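Local coordinates for DegT/DnrJ/EryC1/StrS aminotransferase (Brucella abortus 2308, PDB 4QGR), which binds pyridoxal 5'-phosphate and probably acts as an aminotransferase that uses this cofactor to transfer amino groups, at residues N23-A28 / L253-A258; P73-G78 / A100-E105; V120-A125 / G341-S346; S152-T157 / G177-V182; R273-L278 / V284-A289. All blocks are in the same frame, centred on the assembly; numbering follows the deposited sequence.

Contact 1 (N23-A28 / L253-A258); sequences NRLNAA and LLEKLA
Arg24 and Glu255 meet in a salt bridge between two helices: NE of Arg24 donates to OE1 of Glu255 over 2.8 Å, with an N-H...O angle of 157°. The oxygen lies at the guanidinium edge, within its plane, whereas the arginine reaches it from above the carboxylate plane; the two flat groups are turned 50° apart. The bend of the arginine at chi3 (73°) turns NE toward the acid. Two waters complete the link, both donating to Glu255 OE2. One also donates to Arg24 O, 2.8 Å from it, and the other accepts from Arg24 NH2, so OE2 reaches the first helix through solvent. Beneath the charges Leu25 CD2 packs 3.8 Å from Glu255 CB, and alanine is small enough for Glu255 CG to come within 4.1 Å of Ala28 CB. Leu25 runs inward to Tyr204 and Val252. Behind them, helices 22-35 and 247-278 run nearly antiparallel, their local axes 9.7 Å apart, and Lys256 on the far side of its helix bonds Gln17 and Gly202. The pair is partly exposed and hydrated, and the adjacent arginine would probably favour an ionised Glu255.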
# COMPACT_ATOMS: atom_id res chain seq x y z
N ASN A 23 -2.94 -5.51 -27.76
CA ASN A 23 -4.00 -4.57 -28.03
C ASN A 23 -5.14 -4.61 -27.02
O ASN A 23 -5.71 -3.57 -26.72
CB ASN A 23 -4.52 -4.77 -29.45
CG ASN A 23 -3.47 -4.43 -30.46
OD1 ASN A 23 -3.31 -3.24 -30.81
ND2 ASN A 23 -2.79 -5.44 -30.99
N ARG A 24 -5.42 -5.79 -26.47
CA ARG A 24 -6.42 -5.91 -25.40
C ARG A 24 -5.95 -5.17 -24.14
O ARG A 24 -6.72 -4.44 -23.51
CB ARG A 24 -6.70 -7.37 -25.07
CG ARG A 24 -7.36 -8.20 -26.21
CD ARG A 24 -7.94 -9.49 -25.67
NE ARG A 24 -9.15 -9.19 -24.91
CZ ARG A 24 -10.35 -8.92 -25.43
NH1 ARG A 24 -10.60 -9.01 -26.74
NH2 ARG A 24 -11.35 -8.61 -24.63
N LEU A 25 -4.67 -5.28 -23.83
CA LEU A 25 -4.15 -4.54 -22.66
C LEU A 25 -4.24 -3.04 -22.92
O LEU A 25 -4.67 -2.28 -22.03
CB LEU A 25 -2.72 -4.96 -22.35
CG LEU A 25 -2.62 -6.34 -21.70
CD1 LEU A 25 -1.20 -6.89 -21.79
CD2 LEU A 25 -3.06 -6.25 -20.25
N ASN A 26 -3.84 -2.59 -24.13
CA ASN A 26 -3.93 -1.16 -24.44
C ASN A 26 -5.34 -0.62 -24.29
O ASN A 26 -5.54 0.45 -23.72
CB ASN A 26 -3.36 -0.81 -25.81
CG ASN A 26 -1.88 -1.02 -25.89
OD1 ASN A 26 -1.19 -1.05 -24.87
ND2 ASN A 26 -1.38 -1.20 -27.08
N ALA A 27 -6.32 -1.36 -24.81
CA ALA A 27 -7.72 -0.92 -24.74
C ALA A 27 -8.21 -0.87 -23.30
O ALA A 27 -8.95 0.05 -22.93
CB ALA A 27 -8.62 -1.80 -25.56
N ALA A 28 -7.83 -1.87 -22.51
CA ALA A 28 -8.31 -1.96 -21.10
C ALA A 28 -7.78 -0.76 -20.32
O ALA A 28 -8.51 -0.13 -19.57
CB ALA A 28 -7.87 -3.28 -20.48
N LEU A 253 -5.40 -6.90 -14.99
CA LEU A 253 -5.61 -8.24 -14.42
C LEU A 253 -6.76 -9.02 -15.08
O LEU A 253 -6.68 -10.25 -15.26
CB LEU A 253 -5.79 -8.14 -12.90
CG LEU A 253 -4.47 -7.91 -12.17
CD1 LEU A 253 -4.67 -7.34 -10.79
CD2 LEU A 253 -3.63 -9.15 -12.07
N LEU A 254 -7.77 -8.29 -15.50
CA LEU A 254 -8.88 -8.92 -16.23
C LEU A 254 -8.35 -9.59 -17.49
O LEU A 254 -8.72 -10.71 -17.81
CB LEU A 254 -9.97 -7.93 -16.53
CG LEU A 254 -10.87 -7.58 -15.34
CD1 LEU A 254 -11.68 -6.33 -15.64
CD2 LEU A 254 -11.80 -8.74 -15.02
N GLU A 255 -7.46 -8.91 -18.20
CA GLU A 255 -6.87 -9.51 -19.40
C GLU A 255 -5.87 -10.63 -19.08
O GLU A 255 -5.88 -11.67 -19.75
CB GLU A 255 -6.22 -8.44 -20.24
CG GLU A 255 -7.14 -7.34 -20.72
CD GLU A 255 -8.30 -7.81 -21.60
OE1 GLU A 255 -8.25 -8.90 -22.23
OE2 GLU A 255 -9.31 -7.10 -21.64
N LYS A 256 -5.08 -10.48 -18.01
CA LYS A 256 -4.19 -11.56 -17.58
C LYS A 256 -5.00 -12.82 -17.20
O LYS A 256 -4.65 -13.95 -17.56
CB LYS A 256 -3.33 -11.13 -16.40
CG LYS A 256 -2.47 -9.90 -16.57
CD LYS A 256 -1.50 -10.03 -17.75
CE LYS A 256 -0.25 -9.20 -17.53
NZ LYS A 256 0.63 -9.76 -16.49
N LEU A 257 -6.11 -12.60 -16.50
CA LEU A 257 -6.90 -13.70 -15.96
C LEU A 257 -7.48 -14.51 -17.10
O LEU A 257 -7.51 -15.76 -17.05
CB LEU A 257 -7.99 -13.19 -14.98
CG LEU A 257 -8.92 -14.28 -14.45
CD1 LEU A 257 -8.09 -15.28 -13.59
CD2 LEU A 257 -10.04 -13.64 -13.65
N ALA A 258 -7.85 -13.85 -18.19
CA ALA A 258 -8.48 -14.57 -19.34
C ALA A 258 -7.54 -15.55 -20.06
O ALA A 258 -7.99 -16.44 -20.78
CB ALA A 258 -9.08 -13.59 -20.35
O HOH W 1 -9.47 -5.06 -23.55
O HOH W 2 -11.36 -8.84 -21.81

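Contact 2 (P73-G78 / A100-E105); sequences PLMTRG and ALVGAE
Two neighbouring helices of the large cofactor-binding domain, 68-76 and 94-101, approach each other at their C-terminal ends, and Val102, just past the end of helix 94-101, packs against Leu74 and Met75. Its two methyls divide the work. CG1 lies 4.0 Å from CG of Met75, while CG2 faces CD1 of Leu74 at 4.3 Å, a looser approach. Val102 CG1 stands anti to its own carbonyl carbon (chi1 -59°), which leaves the branched end spread toward both partners. Branching at CB suits this place, since one short residue can meet two side chains one position apart on the opposing helix. Leu74 points inward, where it also packs on Val98, Val99 and Ile168. Met75 offers its methylene to Val102, and its unbranched, flexible chain also packs on Leu101 of the second subunit.

Both helices end alike. Gly78 and Gly103 each follow a helix with positive phi and close a Schellman motif, a conformation that glycine adopts readily. Gly78 N bonds Met75 O at 3.0 Å, and Gly103 N bonds Ala100 O at 2.9 Å. One turn back, Pro73 O takes both Arg77 N and Thr76 OG1 from the same face of its plane, the hydroxyl at 2.8 Å. Helix-then-strand units, here 68-76 to 83-88 and 94-101 to 105-109, with helices packed beside a mixed sheet, are characteristic of the alpha/beta large domain of fold-type I pyridoxal phosphate enzymes.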
# COMPACT_ATOMS: atom_id res chain seq x y z
N PRO A 73 -5.87 -9.70 7.50
CA PRO A 73 -6.55 -10.74 8.24
C PRO A 73 -6.08 -10.85 9.71
O PRO A 73 -6.90 -11.18 10.58
CB PRO A 73 -6.22 -12.00 7.47
CG PRO A 73 -6.05 -11.53 6.07
CD PRO A 73 -5.42 -10.18 6.18
N LEU A 74 -4.78 -10.61 9.96
CA LEU A 74 -4.30 -10.60 11.35
C LEU A 74 -4.98 -9.49 12.14
O LEU A 74 -5.36 -9.68 13.31
CB LEU A 74 -2.77 -10.41 11.40
CG LEU A 74 -1.95 -11.54 10.78
CD1 LEU A 74 -0.46 -11.17 10.73
CD2 LEU A 74 -2.08 -12.81 11.57
N MET A 75 -5.15 -8.32 11.50
CA MET A 75 -5.81 -7.21 12.15
C MET A 75 -7.27 -7.51 12.49
O MET A 75 -7.75 -7.19 13.60
CB MET A 75 -5.72 -5.92 11.34
CG MET A 75 -4.31 -5.40 11.12
SD MET A 75 -4.24 -4.05 9.97
CE MET A 75 -5.12 -2.76 10.81
N THR A 76 -7.98 -8.12 11.56
CA THR A 76 -9.40 -8.43 11.80
C THR A 76 -9.57 -9.40 12.95
O THR A 76 -10.59 -9.35 13.63
CB THR A 76 -10.13 -9.02 10.58
OG1 THR A 76 -9.59 -10.31 10.27
CG2 THR A 76 -10.01 -8.13 9.42
N ARG A 77 -8.60 -10.30 13.14
CA ARG A 77 -8.66 -11.28 14.23
C ARG A 77 -8.14 -10.74 15.53
O ARG A 77 -8.10 -11.48 16.51
CB ARG A 77 -7.87 -12.55 13.86
CG ARG A 77 -8.62 -13.41 12.87
CD ARG A 77 -9.74 -14.21 13.52
NE ARG A 77 -9.24 -15.37 14.30
CZ ARG A 77 -9.87 -16.56 14.35
NH1 ARG A 77 -10.98 -16.75 13.66
NH2 ARG A 77 -9.40 -17.55 15.09
N GLY A 78 -7.74 -9.48 15.59
CA GLY A 78 -7.20 -8.91 16.82
C GLY A 78 -5.85 -9.49 17.24
O GLY A 78 -5.53 -9.52 18.42
N ALA A 100 5.23 -9.28 13.05
CA ALA A 100 5.90 -8.24 13.82
C ALA A 100 5.27 -6.87 13.74
O ALA A 100 5.16 -6.14 14.74
CB ALA A 100 7.37 -8.19 13.42
N LEU A 101 4.89 -6.48 12.53
CA LEU A 101 4.25 -5.20 12.31
C LEU A 101 3.04 -5.01 13.18
O LEU A 101 2.91 -3.94 13.81
CB LEU A 101 3.90 -5.04 10.84
CG LEU A 101 3.46 -3.62 10.48
CD1 LEU A 101 4.68 -2.73 10.39
CD2 LEU A 101 2.74 -3.62 9.13
N VAL A 102 2.19 -6.04 13.30
CA VAL A 102 1.00 -5.93 14.19
C VAL A 102 1.29 -6.11 15.68
O VAL A 102 0.37 -6.03 16.51
CB VAL A 102 -0.18 -6.83 13.76
CG1 VAL A 102 -0.62 -6.48 12.35
CG2 VAL A 102 0.13 -8.33 13.90
N GLY A 103 2.54 -6.39 16.02
CA GLY A 103 2.97 -6.46 17.40
C GLY A 103 3.02 -7.87 17.97
O GLY A 103 3.39 -8.03 19.14
N ALA A 104 2.66 -8.87 17.17
CA ALA A 104 2.74 -10.29 17.52
C ALA A 104 4.16 -10.76 17.24
O ALA A 104 5.00 -9.98 16.80
CB ALA A 104 1.71 -11.11 16.75
N GLU A 105 4.45 -12.03 17.55
CA GLU A 105 5.77 -12.60 17.27
C GLU A 105 5.63 -13.74 16.31
O GLU A 105 4.80 -14.60 16.50
CB GLU A 105 6.48 -13.14 18.51
CG GLU A 105 6.79 -12.11 19.56
CD GLU A 105 7.79 -12.62 20.58
OE1 GLU A 105 8.43 -13.69 20.39
OE2 GLU A 105 7.93 -11.98 21.61

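Contact 3 (V120-A125 / G341-S346); sequences VEQLEA and GGLPVS
Gln122, in the first turn of helix 120-133, touches Gly342 and Leu343 across the contact. Ahead of it in the sequence, Val120 faces helix 153-163 and Glu121 pairs with Arg155 there, so both serve a different neighbour. Gln122 itself points at the 341-346 loop. CG lies opposite the backbone N (chi1 -158°) and the chain stays extended beyond it, which carries the amide far enough to reach the loop backbone. NE2 then donates to Gly342 O over 2.9 Å with an N-H...O angle of 157°; the acceptor lies in the amide plane, and the donor is tilted 21° from the plane of the carbonyl. NE2 also bonds Pro340 O, while OE1 accepts from Asp110 N. A glutamine suits this place because its amide can both donate to and accept from backbone groups. The Leu343 and Gln122 side chains cross at about a right angle, with Leu343 CD2 4.0 Å from Gln122 OE1. Gly341 and Gly342 both have positive phi, which glycine tolerates well; at the Gly341 angles a CB would jam against the carbonyl O of the residue before. Further along, Leu123 turns toward helix 153-163. Leu343 holds the N-cap position of helix 344-348 and packs on Phe108, while Asp110 receives Val345 N and Ser346 OG; helix 120-133 and helix 344-348 are thus both tied to Asp110, just after strand 105-109.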
# COMPACT_ATOMS: atom_id res chain seq x y z
N VAL A 120 4.93 -30.15 8.89
CA VAL A 120 3.75 -30.24 9.73
C VAL A 120 4.06 -30.76 11.13
O VAL A 120 3.47 -30.28 12.13
CB VAL A 120 2.73 -31.13 9.02
CG1 VAL A 120 1.63 -31.56 9.99
CG2 VAL A 120 2.23 -30.35 7.81
N GLU A 121 4.93 -31.77 11.23
CA GLU A 121 5.25 -32.33 12.53
C GLU A 121 5.91 -31.29 13.40
O GLU A 121 5.64 -31.20 14.62
CB GLU A 121 6.19 -33.53 12.42
CG GLU A 121 5.53 -34.80 11.91
CD GLU A 121 5.37 -34.88 10.40
OE1 GLU A 121 5.91 -34.02 9.64
OE2 GLU A 121 4.67 -35.84 9.97
N GLN A 122 6.80 -30.51 12.80
CA GLN A 122 7.50 -29.48 13.54
C GLN A 122 6.59 -28.31 13.91
O GLN A 122 6.75 -27.75 14.96
CB GLN A 122 8.75 -29.00 12.81
CG GLN A 122 9.72 -28.35 13.79
CD GLN A 122 10.86 -27.61 13.15
OE1 GLN A 122 10.71 -27.01 12.07
NE2 GLN A 122 11.97 -27.56 13.85
N LEU A 123 5.62 -27.97 13.06
CA LEU A 123 4.59 -27.02 13.41
C LEU A 123 3.91 -27.43 14.73
O LEU A 123 3.73 -26.61 15.65
CB LEU A 123 3.54 -26.95 12.32
CG LEU A 123 2.26 -26.19 12.57
CD1 LEU A 123 2.54 -24.74 12.89
CD2 LEU A 123 1.21 -26.31 11.45
N GLU A 124 3.48 -28.67 14.78
CA GLU A 124 2.83 -29.20 15.97
C GLU A 124 3.72 -29.05 17.22
O GLU A 124 3.26 -28.62 18.30
CB GLU A 124 2.41 -30.68 15.72
CG GLU A 124 1.50 -31.24 16.82
CD GLU A 124 0.76 -32.50 16.36
OE1 GLU A 124 1.42 -33.50 16.00
OE2 GLU A 124 -0.48 -32.49 16.35
N ALA A 125 4.98 -29.41 17.08
CA ALA A 125 5.96 -29.27 18.18
C ALA A 125 6.18 -27.82 18.61
O ALA A 125 6.34 -27.55 19.81
CB ALA A 125 7.26 -29.89 17.79
N GLY A 341 14.22 -28.08 17.67
CA GLY A 341 15.04 -28.81 16.75
C GLY A 341 15.76 -27.93 15.75
O GLY A 341 16.66 -28.40 15.06
N GLY A 342 15.37 -26.66 15.65
CA GLY A 342 16.03 -25.73 14.76
C GLY A 342 15.53 -25.90 13.33
O GLY A 342 14.59 -26.63 13.10
N LEU A 343 16.23 -25.28 12.39
CA LEU A 343 15.76 -25.20 10.99
C LEU A 343 16.85 -25.65 10.03
O LEU A 343 17.31 -24.86 9.20
CB LEU A 343 15.33 -23.76 10.71
CG LEU A 343 14.43 -23.14 11.79
CD1 LEU A 343 14.28 -21.62 11.63
CD2 LEU A 343 13.12 -23.86 11.69
N PRO A 344 17.27 -26.94 10.11
CA PRO A 344 18.42 -27.35 9.29
C PRO A 344 18.15 -27.30 7.79
O PRO A 344 19.08 -26.99 7.02
CB PRO A 344 18.71 -28.80 9.76
CG PRO A 344 17.44 -29.26 10.37
CD PRO A 344 16.84 -28.01 11.01
N VAL A 345 16.92 -27.60 7.38
CA VAL A 345 16.60 -27.60 5.94
C VAL A 345 16.67 -26.16 5.43
O VAL A 345 17.34 -25.86 4.43
CB VAL A 345 15.22 -28.24 5.64
CG1 VAL A 345 14.90 -28.19 4.17
CG2 VAL A 345 15.16 -29.69 6.13
N SER A 346 15.98 -25.26 6.11
CA SER A 346 16.02 -23.85 5.74
C SER A 346 17.46 -23.31 5.70
O SER A 346 17.81 -22.46 4.85
CB SER A 346 15.20 -23.04 6.73
OG SER A 346 13.81 -23.38 6.65

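Contact 4 (S152-T157 / G177-V182); sequences SYNRIT and GKRDNV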
# COMPACT_ATOMS: atom_id res chain seq x y z
N SER A 152 0.52 -28.41 2.85
CA SER A 152 -0.22 -29.60 3.27
C SER A 152 -1.39 -29.26 4.14
O SER A 152 -1.33 -29.46 5.35
CB SER A 152 0.70 -30.58 3.98
OG SER A 152 1.59 -31.11 3.02
N TYR A 153 -2.45 -28.70 3.55
CA TYR A 153 -3.50 -28.05 4.33
C TYR A 153 -4.33 -29.00 5.20
O TYR A 153 -4.81 -28.56 6.25
CB TYR A 153 -4.42 -27.17 3.44
CG TYR A 153 -3.64 -25.96 3.01
CD1 TYR A 153 -3.40 -24.92 3.92
CD2 TYR A 153 -3.08 -25.87 1.75
CE1 TYR A 153 -2.63 -23.82 3.58
CE2 TYR A 153 -2.30 -24.76 1.40
CZ TYR A 153 -2.07 -23.76 2.34
OH TYR A 153 -1.26 -22.65 2.07
N ASN A 154 -4.47 -30.26 4.81
CA ASN A 154 -5.29 -31.16 5.67
C ASN A 154 -4.60 -31.40 6.99
O ASN A 154 -5.22 -31.24 8.03
CB ASN A 154 -5.60 -32.47 4.99
CG ASN A 154 -6.32 -32.26 3.69
OD1 ASN A 154 -7.03 -31.27 3.49
ND2 ASN A 154 -6.08 -33.16 2.76
N ARG A 155 -3.32 -31.74 6.96
CA ARG A 155 -2.60 -31.96 8.21
C ARG A 155 -2.42 -30.66 9.03
O ARG A 155 -2.47 -30.67 10.28
CB ARG A 155 -1.29 -32.66 7.95
CG ARG A 155 -1.53 -34.02 7.29
CD ARG A 155 -0.25 -34.73 6.95
NE ARG A 155 0.38 -35.17 8.19
CZ ARG A 155 1.68 -35.34 8.36
NH1 ARG A 155 2.53 -35.12 7.36
NH2 ARG A 155 2.13 -35.73 9.55
N ILE A 156 -2.17 -29.54 8.34
CA ILE A 156 -2.06 -28.25 9.02
C ILE A 156 -3.37 -27.85 9.70
O ILE A 156 -3.38 -27.41 10.85
CB ILE A 156 -1.58 -27.15 8.04
CG1 ILE A 156 -0.16 -27.44 7.59
CG2 ILE A 156 -1.58 -25.78 8.69
CD1 ILE A 156 0.31 -26.50 6.53
N THR A 157 -4.49 -28.06 9.01
CA THR A 157 -5.78 -27.72 9.58
C THR A 157 -6.11 -28.67 10.74
O THR A 157 -6.68 -28.22 11.77
CB THR A 157 -6.85 -27.77 8.47
OG1 THR A 157 -6.39 -26.95 7.38
CG2 THR A 157 -8.24 -27.31 8.98
N GLY A 177 -2.50 -22.68 -9.17
CA GLY A 177 -2.21 -23.97 -8.59
C GLY A 177 -3.45 -24.59 -7.96
O GLY A 177 -4.42 -23.90 -7.64
N LYS A 178 -3.42 -25.91 -7.84
CA LYS A 178 -4.48 -26.63 -7.17
C LYS A 178 -4.04 -27.96 -6.60
O LYS A 178 -3.03 -28.51 -6.99
CB LYS A 178 -5.67 -26.80 -8.10
CG LYS A 178 -5.37 -27.49 -9.38
CD LYS A 178 -6.66 -27.77 -10.13
CE LYS A 178 -6.52 -27.40 -11.58
NZ LYS A 178 -7.68 -27.89 -12.42
N ARG A 179 -4.81 -28.44 -5.64
CA ARG A 179 -4.50 -29.67 -4.89
C ARG A 179 -5.86 -30.33 -4.67
O ARG A 179 -6.77 -29.71 -4.10
CB ARG A 179 -3.78 -29.32 -3.59
CG ARG A 179 -3.82 -30.35 -2.46
CD ARG A 179 -3.30 -29.71 -1.17
NE ARG A 179 -3.47 -30.53 0.03
CZ ARG A 179 -2.54 -31.34 0.53
NH1 ARG A 179 -1.36 -31.47 -0.07
NH2 ARG A 179 -2.82 -32.07 1.62
N ASP A 180 -5.99 -31.54 -5.20
CA ASP A 180 -7.22 -32.34 -5.18
C ASP A 180 -8.47 -31.50 -5.48
O ASP A 180 -9.44 -31.50 -4.72
CB ASP A 180 -7.33 -33.08 -3.86
CG ASP A 180 -6.09 -33.93 -3.57
OD1 ASP A 180 -5.62 -34.62 -4.50
OD2 ASP A 180 -5.55 -33.84 -2.45
N ASN A 181 -8.40 -30.77 -6.59
CA ASN A 181 -9.53 -29.97 -7.08
C ASN A 181 -9.93 -28.79 -6.21
O ASN A 181 -11.01 -28.27 -6.37
CB ASN A 181 -10.76 -30.87 -7.37
CG ASN A 181 -10.62 -31.61 -8.67
OD1 ASN A 181 -10.69 -32.84 -8.71
ND2 ASN A 181 -10.38 -30.87 -9.74
N VAL A 182 -9.07 -28.37 -5.29
CA VAL A 182 -9.32 -27.15 -4.59
C VAL A 182 -8.23 -26.19 -5.07
O VAL A 182 -7.08 -26.56 -5.15
CB VAL A 182 -9.25 -27.35 -3.08
CG1 VAL A 182 -9.39 -26.01 -2.38
CG2 VAL A 182 -10.38 -28.30 -2.65
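The guanidinium of Arg179 lies with one face over the start of helix 153-163. Ser152 CA and Tyr153 N both stand 3.7 Å above its plane, displaced toward the rim, so the flat group rests on backbone. At its edge, near the plane, comes the amide of Asn154, whose ND2 is 3.6 Å from Arg179 NH2; the amide and guanidinium planes are inclined by 61°. ND2 and NH2 are both donor nitrogens, so this is a packing contact. Arg179 gets this far because its chain is extended from CG to NE, with CG placed opposite the backbone N (chi1 158°). A long side chain with a flat end suits the job of spanning from the strand to the helix: the CA atoms of Ser152 and Arg179 are 9.2 Å apart, yet Arg179 NH2 comes within 3.9 Å of Ser152 CA. The Arg179 side chain also packs on Ala150 and Asn291.

Arg179 ends strand 178-179 and opens a type I' turn that runs to Val182, the reversal of a tight beta hairpin. Its ends are joined by Arg179 N to Val182 O at 3.0 Å and by Val182 N to Arg179 O at 2.9 Å. Asp180 and Asn181 occupy the two central positions with positive phi, where asparagine is well tolerated. Strand 178-179 is the middle one of a small antiparallel sheet and also pairs with strand 291-292.

On the helix side Tyr153 turns inward. Its ring stacks with Phe187 and its hydroxyl bonds Asp145. The Tyr153 side chain lies about 10 Å from the bound pyridoxal phosphate.

Contact 5 (R273-L278 / V284-A289); sequences RYNEAL and VPELPA
After helix 247-278 the chain doubles back, bringing the CA of Val284 within 5.6 Å of the CA of Asn275, and Pro285 forms the centre of an inverse gamma turn. Asn275 makes the largest share of the contact. Its ND2 donates to Pro285 O over 3.0 Å, but the bond is bent (142°) and the donor sits well above the carbonyl plane. On the other side of the amide, OD1 is packed by carbon, 3.4 Å from both Val284 CB and Pro285 CD, and takes its hydrogen bond from Tyr298 OH. A short amide with both polar ends satisfied suits this buried spot. Val284 also turns its CG1 to Leu278 CB at 3.8 Å, giving the last turn of the helix an apolar cover. At the solvent edge two like charges approach, Glu276 OE2 lying 4.8 Å from Glu286 OE2. A water bridges these two oxygens, and Glu276 has a second partner in Lys279; both probably ease the repulsion. Leu287 reaches back along the helix to Asp268 and Arg272. The returning loop thus runs between helix 247-278 and strand 298-301, with Val284 and Pro285 packed on Tyr298, while helix 364-377 covers Tyr274, Arg273 and Ala277.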
# COMPACT_ATOMS: atom_id res chain seq x y z
N ARG A 273 8.63 -31.34 -18.55
CA ARG A 273 9.74 -31.55 -19.48
C ARG A 273 11.09 -31.33 -18.78
O ARG A 273 12.03 -32.11 -18.99
CB ARG A 273 9.58 -30.70 -20.74
CG ARG A 273 10.50 -31.12 -21.88
CD ARG A 273 9.98 -30.52 -23.18
NE ARG A 273 10.77 -30.97 -24.32
CZ ARG A 273 11.81 -30.32 -24.85
NH1 ARG A 273 12.20 -29.13 -24.40
NH2 ARG A 273 12.43 -30.85 -25.90
N TYR A 274 11.22 -30.29 -17.96
CA TYR A 274 12.45 -30.15 -17.17
C TYR A 274 12.65 -31.36 -16.25
O TYR A 274 13.76 -31.88 -16.12
CB TYR A 274 12.39 -28.94 -16.26
CG TYR A 274 12.84 -27.57 -16.76
CD1 TYR A 274 14.06 -27.37 -17.45
CD2 TYR A 274 12.08 -26.44 -16.43
CE1 TYR A 274 14.47 -26.11 -17.82
CE2 TYR A 274 12.47 -25.17 -16.78
CZ TYR A 274 13.68 -25.00 -17.47
OH TYR A 274 14.08 -23.74 -17.78
N ASN A 275 11.58 -31.75 -15.55
CA ASN A 275 11.73 -32.80 -14.52
C ASN A 275 12.23 -34.10 -15.15
O ASN A 275 13.19 -34.69 -14.65
CB ASN A 275 10.43 -33.04 -13.75
CG ASN A 275 10.12 -31.93 -12.73
OD1 ASN A 275 10.95 -31.05 -12.45
ND2 ASN A 275 8.93 -31.99 -12.15
N GLU A 276 11.62 -34.50 -16.27
CA GLU A 276 11.99 -35.76 -16.93
C GLU A 276 13.41 -35.70 -17.50
O GLU A 276 14.13 -36.68 -17.47
CB GLU A 276 10.97 -36.14 -18.01
CG GLU A 276 9.62 -36.53 -17.40
CD GLU A 276 9.74 -37.69 -16.38
OE1 GLU A 276 10.42 -38.70 -16.68
OE2 GLU A 276 9.16 -37.58 -15.26
N ALA A 277 13.85 -34.53 -17.95
CA ALA A 277 15.15 -34.42 -18.59
C ALA A 277 16.28 -34.26 -17.59
O ALA A 277 17.44 -34.58 -17.90
CB ALA A 277 15.15 -33.27 -19.58
N LEU A 278 15.96 -33.74 -16.39
CA LEU A 278 17.01 -33.36 -15.43
C LEU A 278 17.13 -34.24 -14.19
O LEU A 278 18.09 -34.11 -13.44
CB LEU A 278 16.77 -31.90 -14.98
CG LEU A 278 17.02 -30.84 -16.07
CD1 LEU A 278 16.53 -29.48 -15.60
CD2 LEU A 278 18.49 -30.80 -16.46
N VAL A 284 15.00 -32.55 -8.75
CA VAL A 284 13.95 -31.82 -9.46
C VAL A 284 12.69 -31.73 -8.58
O VAL A 284 12.45 -32.57 -7.72
CB VAL A 284 13.61 -32.42 -10.85
CG1 VAL A 284 14.82 -32.40 -11.78
CG2 VAL A 284 13.06 -33.84 -10.75
N PRO A 285 11.91 -30.67 -8.78
CA PRO A 285 10.68 -30.49 -8.03
C PRO A 285 9.54 -31.37 -8.57
O PRO A 285 8.74 -30.96 -9.39
CB PRO A 285 10.41 -28.99 -8.22
CG PRO A 285 10.95 -28.69 -9.60
CD PRO A 285 12.19 -29.53 -9.69
N GLU A 286 9.43 -32.58 -8.07
CA GLU A 286 8.35 -33.48 -8.51
C GLU A 286 6.96 -32.94 -8.14
O GLU A 286 6.78 -32.31 -7.10
CB GLU A 286 8.54 -34.88 -7.90
CG GLU A 286 9.73 -35.62 -8.47
CD GLU A 286 9.41 -36.26 -9.81
OE1 GLU A 286 8.36 -36.95 -9.89
OE2 GLU A 286 10.19 -36.08 -10.77
N LEU A 287 5.99 -33.15 -9.03
CA LEU A 287 4.62 -32.74 -8.81
C LEU A 287 3.93 -33.93 -8.20
O LEU A 287 3.79 -34.95 -8.85
CB LEU A 287 3.92 -32.42 -10.11
CG LEU A 287 3.82 -30.99 -10.55
CD1 LEU A 287 3.07 -30.99 -11.87
CD2 LEU A 287 3.12 -30.11 -9.49
N PRO A 288 3.50 -33.81 -6.94
CA PRO A 288 2.78 -34.96 -6.38
C PRO A 288 1.45 -35.20 -7.09
O PRO A 288 0.85 -34.27 -7.63
CB PRO A 288 2.54 -34.55 -4.92
CG PRO A 288 3.45 -33.41 -4.67
CD PRO A 288 3.66 -32.72 -5.98
N ALA A 289 1.02 -36.46 -7.13
CA ALA A 289 -0.30 -36.83 -7.69
C ALA A 289 -1.36 -35.85 -7.20
O ALA A 289 -1.31 -35.47 -6.06
CB ALA A 289 -0.66 -38.25 -7.24
O HOH W 3 10.13 -36.31 -13.20

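Contacts 1 and 5 both use the long helix 247-278, with centres 32 Å apart: it meets helix 22-35 near its start and the loop 284-289 at its end. Contacts 2, 4 and 5 each close over a short span, whereas contacts 1 and 3 each bridge more than 200 residues; their segments alternate in sequence, and the two contacts lie on opposite sides of the chain's centre. Contact 2 lies within the loop of contact 1, contact 4 within the loops of contacts 1 and 3, and contact 5 within that of contact 3. Contacts 3 and 4 touch through helices 120-133 and 153-163. Around the central mixed sheet, contacts 2 and 4 each have a side chain within about 12 Å of the bound cofactor.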